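Local coordinates for protein periplasmic sensor hybrid histidine kinase (Anaeromyxobacter dehalogenans, PDB 4K0D) that probably acts as a sensor histidine kinase, phosphorylating a histidine at the expense of ATP, the present chain being its metal-binding periplasmic helical-bundle sensor domain, at residues P118-E121 / E122-L126. Residues are numbered along the deposited sequence; the frame is centred on the assembly and turned at random.
Sequences PMRE and ELLSL. With NA (sodium ion), chain L.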
ATOM      1  N   PRO B 118       3.638 -18.117 -15.289  1.00 43.64           N
ATOM      2  CA  PRO B 118       3.189 -17.174 -16.322  1.00 35.49           C
ATOM      3  C   PRO B 118       1.964 -16.450 -15.821  1.00 34.32           C
ATOM      4  O   PRO B 118       1.819 -15.266 -16.064  1.00 35.30           O
ATOM      5  CB  PRO B 118       2.769 -18.072 -17.498  1.00 38.56           C
ATOM      6  CG  PRO B 118       3.351 -19.392 -17.260  1.00 37.83           C
ATOM      7  CD  PRO B 118       3.733 -19.505 -15.792  1.00 44.78           C
HETATM    8  N   MSE B 119       1.085 -17.187 -15.140  1.00 40.40           N
HETATM    9  CA  MSE B 119      -0.165 -16.640 -14.664  1.00 36.86           C
HETATM   10  C   MSE B 119       0.104 -15.715 -13.526  1.00 32.46           C
HETATM   11  O   MSE B 119      -0.499 -14.646 -13.447  1.00 34.32           O
HETATM   12  CB  MSE B 119      -1.099 -17.742 -14.215  1.00 38.78           C
HETATM   13  CG  MSE B 119      -1.359 -18.734 -15.324  1.00 49.07           C
HETATM   14 SE   MSE B 119      -2.367 -20.303 -14.671  1.00 53.59          SE
HETATM   15  CE  MSE B 119      -4.204 -19.757 -14.877  1.00 33.07           C
ATOM     16  N   ARG B 120       1.043 -16.093 -12.680  1.00 33.95           N
ATOM     17  CA  ARG B 120       1.459 -15.226 -11.587  1.00 32.73           C
ATOM     18  C   ARG B 120       1.952 -13.878 -12.158  1.00 36.41           C
ATOM     19  O   ARG B 120       1.478 -12.818 -11.772  1.00 32.87           O
ATOM     20  CB  ARG B 120       2.598 -15.884 -10.872  1.00 31.96           C
ATOM     21  CG  ARG B 120       3.196 -15.067  -9.785  1.00 34.46           C
ATOM     22  CD  ARG B 120       4.413 -15.838  -9.267  1.00 42.19           C
ATOM     23  NE  ARG B 120       5.656 -15.498  -9.942  1.00 46.44           N
ATOM     24  CZ  ARG B 120       6.639 -16.355 -10.257  1.00 46.30           C
ATOM     25  NH1 ARG B 120       6.568 -17.633  -9.974  1.00 36.81           N
ATOM     26  NH2 ARG B 120       7.730 -15.909 -10.845  1.00 48.58           N
ATOM     27  N   GLU B 121       2.897 -13.916 -13.101  1.00 32.65           N
ATOM     28  CA  GLU B 121       3.582 -12.687 -13.528  1.00 29.49           C
ATOM     29  C   GLU B 121       2.641 -11.760 -14.240  1.00 29.84           C
ATOM     30  O   GLU B 121       2.752 -10.569 -14.155  1.00 33.09           O
ATOM     31  CB  GLU B 121       4.739 -13.034 -14.449  1.00 38.02           C
ATOM     32  CG  GLU B 121       5.879 -13.633 -13.706  1.00 41.77           C
ATOM     33  CD  GLU B 121       6.433 -12.673 -12.690  1.00 47.93           C
ATOM     34  OE1 GLU B 121       6.794 -11.547 -13.071  1.00 39.18           O
ATOM     35  OE2 GLU B 121       6.504 -13.035 -11.499  1.00 52.08           O
ATOM     36  N   GLU B 122       1.703 -12.321 -14.969  1.00 32.70           N
ATOM     37  CA  GLU B 122       0.777 -11.511 -15.684  1.00 31.69           C
ATOM     38  C   GLU B 122      -0.132 -10.803 -14.664  1.00 37.37           C
ATOM     39  O   GLU B 122      -0.347  -9.572 -14.694  1.00 31.85           O
ATOM     40  CB  GLU B 122      -0.007 -12.402 -16.620  1.00 35.73           C
ATOM     41  CG  GLU B 122      -1.037 -11.712 -17.422  1.00 41.92           C
ATOM     42  CD  GLU B 122      -1.470 -12.538 -18.630  1.00 50.32           C
ATOM     43  OE1 GLU B 122      -0.795 -13.560 -18.938  1.00 45.38           O
ATOM     44  OE2 GLU B 122      -2.480 -12.153 -19.255  1.00 57.30           O
ATOM     45  N   LEU B 123      -0.646 -11.569 -13.729  1.00 33.37           N
ATOM     46  CA  LEU B 123      -1.516 -11.003 -12.714  1.00 30.77           C
ATOM     47  C   LEU B 123      -0.753  -9.947 -11.937  1.00 29.41           C
ATOM     48  O   LEU B 123      -1.279  -8.874 -11.631  1.00 30.87           O
ATOM     49  CB  LEU B 123      -1.973 -12.121 -11.796  1.00 29.08           C
ATOM     50  CG  LEU B 123      -3.040 -11.799 -10.788  1.00 31.55           C
ATOM     51  CD1 LEU B 123      -4.090 -10.824 -11.280  1.00 36.01           C
ATOM     52  CD2 LEU B 123      -3.677 -13.144 -10.422  1.00 42.46           C
ATOM     53  N   LEU B 124       0.498 -10.225 -11.598  1.00 29.35           N
ATOM     54  CA  LEU B 124       1.207  -9.247 -10.796  1.00 27.46           C
ATOM     55  C   LEU B 124       1.492  -8.006 -11.619  1.00 34.74           C
ATOM     56  O   LEU B 124       1.520  -6.903 -11.093  1.00 28.79           O
ATOM     57  CB  LEU B 124       2.502  -9.790 -10.305  1.00 29.43           C
ATOM     58  CG  LEU B 124       2.328 -10.907  -9.281  1.00 37.84           C
ATOM     59  CD1 LEU B 124       3.701 -11.511  -8.965  1.00 34.15           C
ATOM     60  CD2 LEU B 124       1.621 -10.312  -8.028  1.00 32.27           C
ATOM     61  N   SER B 125       1.716  -8.205 -12.913  1.00 28.94           N
ATOM     62  CA  SER B 125       2.010  -7.084 -13.779  1.00 29.94           C
ATOM     63  C   SER B 125       0.785  -6.154 -13.816  1.00 35.36           C
ATOM     64  O   SER B 125       0.911  -4.932 -13.643  1.00 32.31           O
ATOM     65  CB  SER B 125       2.372  -7.558 -15.175  1.00 31.64           C
ATOM     66  OG  SER B 125       2.286  -6.476 -16.101  1.00 42.44           O
ATOM     67  N   LEU B 126      -0.388  -6.724 -14.110  1.00 30.38           N
ATOM     68  CA  LEU B 126      -1.613  -5.988 -14.061  1.00 31.04           C
ATOM     69  C   LEU B 126      -1.748  -5.238 -12.748  1.00 34.14           C
ATOM     70  O   LEU B 126      -2.088  -4.059 -12.720  1.00 28.87           O
ATOM     71  CB  LEU B 126      -2.801  -6.918 -14.175  1.00 31.16           C
ATOM     72  CG  LEU B 126      -3.075  -7.450 -15.559  1.00 37.37           C
ATOM     73  CD1 LEU B 126      -4.268  -8.423 -15.505  1.00 42.33           C
ATOM     74  CD2 LEU B 126      -3.363  -6.305 -16.513  1.00 39.66           C
TER
HETATM   75 NA    NA L 204       8.233 -10.577 -11.355  1.00 38.93          NA
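Glu121 and Leu124 cross at an angle near the start of the helix, OE2 of the glutamate passing 4.1 Å from the leucine methyl CD1. The other oxygen, Glu121 OE1, binds the sodium ion at 2.4 Å; Glu121 also belongs to a zinc-binding site seen in this protein. Arg120 bends at chi3 (91°) and brings its guanidinium side-on to this carboxylate. Both NE and NH2 close on the single oxygen OE2: Arg120 NE reaches Glu121 OE2 at 3.0 Å through the anti lone pair, whereas NH2 comes from above the carboxylate plane. Cation and guanidinium thus share one carboxylate, which probably steadies its negative charge. Leucine suits position 124 because its CD1 methyl touches the arginine CG methylene at 3.7 Å, while Leu124 N makes a 2.8 Å hydrogen bond to Arg120 O. All this lies on helix 117-145 of the helical-bundle sensor domain, where Leu123 and Leu124 turn hydrophobic side chains onto Val30 of helix 16-42 and Met119, a selenomethionine, packs on Phe89 of helix 73-102. Arg120 touches Ser34 of helix 16-42 in its own chain and packs on Leu146 of the second subunit. An alanine in place of Arg120 would take away both donors to Glu121 OE2 and is likely to let the carboxylate turn, disturbing its hold on sodium. Glu122, a polar residue suited to the exposed side, gives its N to Pro118 O at 3.1 Å and rests CB against that carbonyl. Glu121 O accepts Ser125 N at 2.9 Å, so the backbone of the sodium ligand is itself tied into the i to i+4 ladder.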